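Local coordinates for protein teicoplanin pseudoaglycone deacetylases Orf2 (Actinoplanes teichomyceticus, PDB 2X9L) that probably removes the acetyl group from an N-acetylglucosamine sugar of the teicoplanin pseudoaglycone, as a zinc-dependent hydrolase of the PIG-L de-N-acetylase family, at residues A[156-161]-A[196-201]. Residues are numbered along the deposited sequence; the frame is centred on the assembly and turned at random.
With BOG (octyl beta-D-glucopyranoside), chain C.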
ATOM      1  N   ALA A 156       0.751   7.135   2.099  1.00 10.00           N
ATOM      2  CA  ALA A 156       0.804   8.185   3.114  1.00 10.75           C
ATOM      3  C   ALA A 156       0.491   7.664   4.521  1.00 12.83           C
ATOM      4  O   ALA A 156       0.764   8.344   5.514  1.00 12.44           O
ATOM      5  CB  ALA A 156      -0.185   9.321   2.747  1.00 12.09           C
ATOM      6  N   ALA A 157      -0.105   6.475   4.596  1.00  9.62           N
ATOM      7  CA  ALA A 157      -0.532   5.889   5.862  1.00 11.88           C
ATOM      8  C   ALA A 157      -1.687   6.668   6.508  1.00 13.52           C
ATOM      9  O   ALA A 157      -1.847   6.677   7.729  1.00 15.39           O
ATOM     10  CB  ALA A 157       0.649   5.731   6.836  1.00 13.78           C
ATOM     11  N   ILE A 158      -2.484   7.325   5.680  1.00 12.67           N
ATOM     12  CA  ILE A 158      -3.740   7.882   6.161  1.00 13.32           C
ATOM     13  C   ILE A 158      -4.575   6.730   6.695  1.00 14.57           C
ATOM     14  O   ILE A 158      -4.721   5.695   6.037  1.00 17.10           O
ATOM     15  CB  ILE A 158      -4.497   8.608   5.054  1.00 14.35           C
ATOM     16  CG1 ILE A 158      -3.728   9.858   4.638  1.00 15.44           C
ATOM     17  CG2 ILE A 158      -5.912   8.965   5.515  1.00 15.98           C
ATOM     18  CD1 ILE A 158      -4.272  10.517   3.376  1.00 16.84           C
ATOM     19  N   GLY A 159      -5.102   6.885   7.900  1.00 17.80           N
ATOM     20  CA  GLY A 159      -5.833   5.788   8.509  1.00 19.26           C
ATOM     21  C   GLY A 159      -5.040   5.117   9.610  1.00 21.24           C
ATOM     22  O   GLY A 159      -5.607   4.407  10.447  1.00 20.97           O
ATOM     23  N   GLU A 160      -3.725   5.321   9.592  1.00 18.32           N
ATOM     24  CA  GLU A 160      -2.856   4.892  10.692  1.00 18.80           C
ATOM     25  C   GLU A 160      -2.706   3.385  10.888  1.00 17.67           C
ATOM     26  O   GLU A 160      -2.318   2.941  11.970  1.00 18.36           O
ATOM     27  CB  GLU A 160      -3.323   5.531  12.001  1.00 20.82           C
ATOM     28  CG  GLU A 160      -3.313   7.031  11.958  1.00 23.05           C
ATOM     29  CD  GLU A 160      -3.724   7.640  13.279  1.00 30.98           C
ATOM     30  OE1 GLU A 160      -4.942   7.822  13.487  1.00 33.36           O
ATOM     31  OE2 GLU A 160      -2.831   7.917  14.106  1.00 35.19           O
ATOM     32  N   HIS A 161      -2.982   2.595   9.853  1.00 16.64           N
ATOM     33  CA  HIS A 161      -2.679   1.167   9.927  1.00 15.35           C
ATOM     34  C   HIS A 161      -1.180   1.004  10.181  1.00 13.78           C
ATOM     35  O   HIS A 161      -0.360   1.605   9.480  1.00 12.99           O
ATOM     36  CB  HIS A 161      -3.076   0.440   8.635  1.00 12.90           C
ATOM     37  CG  HIS A 161      -2.980  -1.053   8.741  1.00 13.18           C
ATOM     38  ND1 HIS A 161      -4.040  -1.893   8.473  1.00 18.88           N
ATOM     39  CD2 HIS A 161      -1.960  -1.848   9.134  1.00 12.39           C
ATOM     40  CE1 HIS A 161      -3.671  -3.146   8.680  1.00 14.06           C
ATOM     41  NE2 HIS A 161      -2.409  -3.146   9.080  1.00 16.04           N
ATOM     42  N   GLY A 196      -6.841  13.123   6.894  1.00 27.21           N
ATOM     43  CA  GLY A 196      -5.821  13.185   5.861  1.00 28.30           C
ATOM     44  C   GLY A 196      -4.455  13.644   6.342  1.00 31.11           C
ATOM     45  O   GLY A 196      -3.448  13.407   5.677  1.00 31.84           O
ATOM     46  N   ALA A 197      -4.407  14.308   7.490  1.00 29.36           N
ATOM     47  CA  ALA A 197      -3.125  14.744   8.028  1.00 30.24           C
ATOM     48  C   ALA A 197      -2.345  13.523   8.478  1.00 29.30           C
ATOM     49  O   ALA A 197      -2.933  12.572   8.998  1.00 30.33           O
ATOM     50  CB  ALA A 197      -3.327  15.698   9.196  1.00 32.16           C
ATOM     51  N   VAL A 198      -1.032  13.530   8.261  1.00 27.66           N
ATOM     52  CA  VAL A 198      -0.180  12.460   8.779  1.00 29.13           C
ATOM     53  C   VAL A 198       1.068  13.019   9.453  1.00 30.94           C
ATOM     54  O   VAL A 198       1.479  14.148   9.177  1.00 33.09           O
ATOM     55  CB  VAL A 198       0.261  11.483   7.671  1.00 26.93           C
ATOM     56  CG1 VAL A 198      -0.928  10.641   7.182  1.00 24.58           C
ATOM     57  CG2 VAL A 198       0.918  12.241   6.525  1.00 27.81           C
ATOM     58  N   GLU A 199       1.667  12.220  10.331  1.00 29.75           N
ATOM     59  CA  GLU A 199       2.886  12.615  11.026  1.00 30.10           C
ATOM     60  C   GLU A 199       4.066  11.849  10.452  1.00 25.95           C
ATOM     61  O   GLU A 199       4.199  10.647  10.682  1.00 26.29           O
ATOM     62  CB  GLU A 199       2.789  12.279  12.511  1.00 30.18           C
ATOM     63  CG  GLU A 199       1.679  12.978  13.273  1.00 40.24           C
ATOM     64  CD  GLU A 199       1.629  12.532  14.726  1.00 45.66           C
ATOM     65  OE1 GLU A 199       1.744  11.308  14.968  1.00 44.81           O
ATOM     66  OE2 GLU A 199       1.482  13.398  15.620  1.00 46.08           O
ATOM     67  N   LEU A 200       4.924  12.537   9.714  1.00 21.06           N
ATOM     68  CA  LEU A 200       6.109  11.894   9.156  1.00 18.57           C
ATOM     69  C   LEU A 200       7.268  11.862  10.145  1.00 19.11           C
ATOM     70  O   LEU A 200       7.294  12.621  11.109  1.00 18.92           O
ATOM     71  CB  LEU A 200       6.546  12.604   7.870  1.00 18.14           C
ATOM     72  CG  LEU A 200       5.478  12.718   6.782  1.00 19.73           C
ATOM     73  CD1 LEU A 200       5.993  13.552   5.614  1.00 19.84           C
ATOM     74  CD2 LEU A 200       5.029  11.345   6.318  1.00 20.90           C
ATOM     75  N   PRO A 201       8.249  10.986   9.894  1.00 16.14           N
ATOM     76  CA  PRO A 201       9.432  10.967  10.755  1.00 18.12           C
ATOM     77  C   PRO A 201      10.128  12.320  10.709  1.00 19.54           C
ATOM     78  O   PRO A 201       9.993  13.056   9.726  1.00 15.94           O
ATOM     79  CB  PRO A 201      10.313   9.886  10.123  1.00 18.20           C
ATOM     80  CG  PRO A 201       9.366   9.013   9.337  1.00 19.14           C
ATOM     81  CD  PRO A 201       8.295   9.951   8.845  1.00 18.58           C
TER
HETATM   82  C1  BOG C4001      -6.723  -4.351   7.016  1.00 16.36           C
HETATM   83  O1  BOG C4001      -7.205  -3.154   7.551  1.00 23.24           O
HETATM   84  C2  BOG C4001      -6.420  -4.398   5.512  1.00 18.79           C
HETATM   85  O2  BOG C4001      -7.316  -3.776   4.649  1.00 19.39           O
HETATM   86  C3  BOG C4001      -5.684  -5.641   4.990  1.00 15.40           C
HETATM   87  O3  BOG C4001      -5.207  -5.622   3.705  1.00 16.81           O
HETATM   88  C4  BOG C4001      -4.924  -6.511   6.007  1.00 14.60           C
HETATM   89  O4  BOG C4001      -4.493  -7.757   5.565  1.00 15.23           O
HETATM   90  C5  BOG C4001      -5.289  -6.357   7.496  1.00 15.19           C
HETATM   91  O5  BOG C4001      -5.982  -5.171   7.917  1.00 19.84           O
HETATM   92  C6  BOG C4001      -4.363  -6.951   8.518  1.00 14.53           C
HETATM   93  O6  BOG C4001      -3.219  -6.185   8.630  1.00 14.82           O
HETATM   94  C1' BOG C4001      -7.710  -3.163   8.846  1.00 25.81           C
HETATM   95  C2' BOG C4001      -8.228  -1.842   9.363  1.00 34.79           C
HETATM   96  C3' BOG C4001      -7.420  -1.118  10.405  1.00 36.79           C
HETATM   97  C4' BOG C4001      -7.464  -1.646  11.824  1.00 43.80           C
HETATM   98  C5' BOG C4001      -6.430  -1.149  12.818  1.00 38.64           C
HETATM   99  C6' BOG C4001      -5.711  -2.173  13.660  1.00 37.52           C
HETATM  100  C7' BOG C4001      -4.415  -2.736  13.139  1.00 31.93           C
HETATM  101  C8' BOG C4001      -4.460  -3.848  12.134  1.00 28.96           C
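The loop that runs from strand 151-155 to helix 162-177, whose first turn bears the zinc ligands Asp163 and His164 in this PIG-L deacetylase, is packed at its start, Ala156 to Ile158, against the loop between strands 182-185 and 204-211. Val198 is the side chain that reaches in: its CG1 methyl lies 3.3 Å from the carbonyl oxygen Ala156 O and 3.9 Å from Ile158 CG1. Ile158 and Val198 cross at about a right angle, CG1 being the touching branch of each. In Ile158 the CG1 branch stands anti to the carbonyl carbon (chi1 -67°), which directs it to the Gly196 peptide, with CG1 3.7 Å and CD1 3.8 Å from Gly196 O. No hydrogen bond joins the two segments; Ala156 O, beside the valine methyl, is bonded instead to Arg168 of helix 162-177.

Beyond this patch a type II turn from Ala157 to Glu160, closed by Glu160 N to Ala157 O at 3.0 Å, leads to His161 at the N-cap position of the helix. The His161 ring has the octyl tail of octyl glucoside, through C8', over one face, while the glycosidic oxygen O1 lies at the ring edge, in plane, 3.5 Å from His161 ND1. The closest approach to the detergent is His161 CE1 to its O6, at 3.1 Å. NE2 also makes a weak hydrogen bond to Asp163. With an alanine here, Asp163 would probably lose this weak partner, and a gap would be likely to open beside the detergent. The chemistry is thus divided: the contact is van der Waals packing of aliphatic carbons against each other and against two carbonyl oxygens, while the far end of the loop presents an imidazole to the detergent and the metal site.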